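PDB 5F9Z: aminoacyl-tRNA synthetase from Cryptosporidium parvum, which probably attaches proline to its cognate tRNA in an ATP-dependent reaction, and binds the inhibitor halofuginone together with an ATP analogue. Local coordinates for residues K320-E325 with E371-R376. Sequence-based numbering, arbitrary orientation.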
# COMPACT_ATOMS: atom_id res chain seq x y z
N LYS A 320 24.99 -8.36 -29.68
CA LYS A 320 25.10 -8.81 -28.30
C LYS A 320 26.12 -7.99 -27.53
O LYS A 320 25.98 -7.81 -26.31
CB LYS A 320 25.49 -10.30 -28.27
N LYS A 321 27.15 -7.49 -28.21
CA LYS A 321 28.17 -6.69 -27.54
C LYS A 321 27.62 -5.33 -27.12
O LYS A 321 27.98 -4.81 -26.06
CB LYS A 321 29.38 -6.53 -28.46
CG LYS A 321 30.59 -5.87 -27.83
CD LYS A 321 31.77 -5.93 -28.79
CE LYS A 321 32.85 -4.93 -28.41
NZ LYS A 321 33.37 -4.23 -29.61
N ILE A 322 26.75 -4.74 -27.94
CA ILE A 322 26.14 -3.47 -27.57
C ILE A 322 25.16 -3.66 -26.42
O ILE A 322 25.13 -2.85 -25.48
CB ILE A 322 25.45 -2.84 -28.80
CG1 ILE A 322 26.50 -2.33 -29.79
CG2 ILE A 322 24.53 -1.71 -28.38
CD1 ILE A 322 27.40 -1.25 -29.22
N CYS A 323 24.37 -4.73 -26.46
CA CYS A 323 23.43 -4.99 -25.37
C CYS A 323 24.16 -5.27 -24.06
O CYS A 323 23.73 -4.79 -23.00
CB CYS A 323 22.52 -6.16 -25.74
SG CYS A 323 21.48 -5.88 -27.19
N ASN A 324 25.25 -6.03 -24.12
CA ASN A 324 26.04 -6.27 -22.91
C ASN A 324 26.68 -4.99 -22.40
O ASN A 324 26.76 -4.77 -21.18
CB ASN A 324 27.10 -7.33 -23.17
CG ASN A 324 26.51 -8.72 -23.36
OD1 ASN A 324 25.38 -8.98 -22.95
ND2 ASN A 324 27.29 -9.62 -23.95
N GLU A 325 27.13 -4.12 -23.31
CA GLU A 325 27.71 -2.85 -22.89
C GLU A 325 26.66 -1.97 -22.22
O GLU A 325 26.91 -1.38 -21.17
CB GLU A 325 28.32 -2.13 -24.10
CG GLU A 325 28.78 -0.71 -23.80
CD GLU A 325 29.42 -0.04 -25.00
OE1 GLU A 325 30.32 0.80 -24.79
OE2 GLU A 325 29.04 -0.36 -26.14
N GLU A 371 24.79 1.16 -35.27
CA GLU A 371 25.63 1.99 -36.12
C GLU A 371 25.94 3.33 -35.47
O GLU A 371 27.05 3.86 -35.63
CB GLU A 371 24.94 2.19 -37.48
CG GLU A 371 25.77 2.91 -38.51
CD GLU A 371 25.06 3.03 -39.84
OE1 GLU A 371 23.92 2.52 -39.95
OE2 GLU A 371 25.63 3.63 -40.78
N LYS A 372 24.98 3.89 -34.74
CA LYS A 372 25.14 5.20 -34.11
C LYS A 372 25.67 5.11 -32.69
O LYS A 372 25.89 6.16 -32.07
CB LYS A 372 23.81 5.95 -34.11
CG LYS A 372 23.16 6.07 -35.48
CD LYS A 372 21.74 6.62 -35.37
CE LYS A 372 21.73 8.03 -34.81
NZ LYS A 372 22.42 8.99 -35.71
N ARG A 373 25.89 3.91 -32.16
CA ARG A 373 26.20 3.70 -30.75
C ARG A 373 25.19 4.43 -29.87
O ARG A 373 25.53 5.21 -28.97
CB ARG A 373 27.63 4.12 -30.42
CG ARG A 373 28.67 3.11 -30.88
CD ARG A 373 30.05 3.40 -30.30
NE ARG A 373 30.02 3.52 -28.85
CZ ARG A 373 29.99 2.49 -28.01
NH1 ARG A 373 29.97 2.69 -26.70
NH2 ARG A 373 29.96 1.25 -28.48
N SER A 374 23.91 4.18 -30.15
CA SER A 374 22.79 4.77 -29.44
C SER A 374 21.73 3.70 -29.24
O SER A 374 21.82 2.61 -29.80
CB SER A 374 22.23 5.98 -30.20
OG SER A 374 20.81 6.01 -30.14
N VAL A 375 20.73 4.02 -28.42
CA VAL A 375 19.64 3.09 -28.14
C VAL A 375 18.31 3.83 -28.25
O VAL A 375 18.21 5.01 -27.90
CB VAL A 375 19.78 2.43 -26.75
CG1 VAL A 375 20.97 1.49 -26.72
CG2 VAL A 375 19.90 3.49 -25.67
N ARG A 376 17.30 3.13 -28.75
CA ARG A 376 15.94 3.66 -28.83
C ARG A 376 15.21 3.36 -27.53
O ARG A 376 15.00 2.19 -27.19
CB ARG A 376 15.19 3.06 -30.02
CG ARG A 376 13.70 3.35 -30.04
CD ARG A 376 13.42 4.85 -30.04
NE ARG A 376 14.02 5.52 -31.19
CZ ARG A 376 13.41 5.67 -32.36
NH1 ARG A 376 12.19 5.18 -32.55
NH2 ARG A 376 14.03 6.30 -33.35
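I322 and R373 bring the backbones closest, 7.8 Å between their CA atoms, where one turn of helix 317-332 faces the Schellman motif at R373, which has positive phi where the chain leaves the helix that holds E371. Here E325 and R373 form a bidentate salt bridge. The guanidinium comes end-on: R373 NH1 donates to E325 OE1 at 2.7 Å and nearly straight (163°), while NH2 reaches E325 OE2 at 3.0 Å on a more bent path. The fit is not coplanar, since the two planes stand 45° apart; OE2 takes its bond on the syn lone pair, but OE1 is met from above the carboxylate plane. E325 reaches out as an extended chain, whereas R373 bends at chi3 (53°) to turn its two terminal nitrogens to the acid. About one turn earlier on the same helix, I322 touches the guanidinium obliquely, its CD1 methyl 3.7 Å from R373 NH2. I322 itself is buried, also touching V365 and I370. The contact thus ties a helix covering the anticodon-binding domain's mixed sheet to the turn entering strand 374-379, which runs antiparallel between strands 361-365 and 385-389; I390, just past the latter, touches I322, E325 and R373.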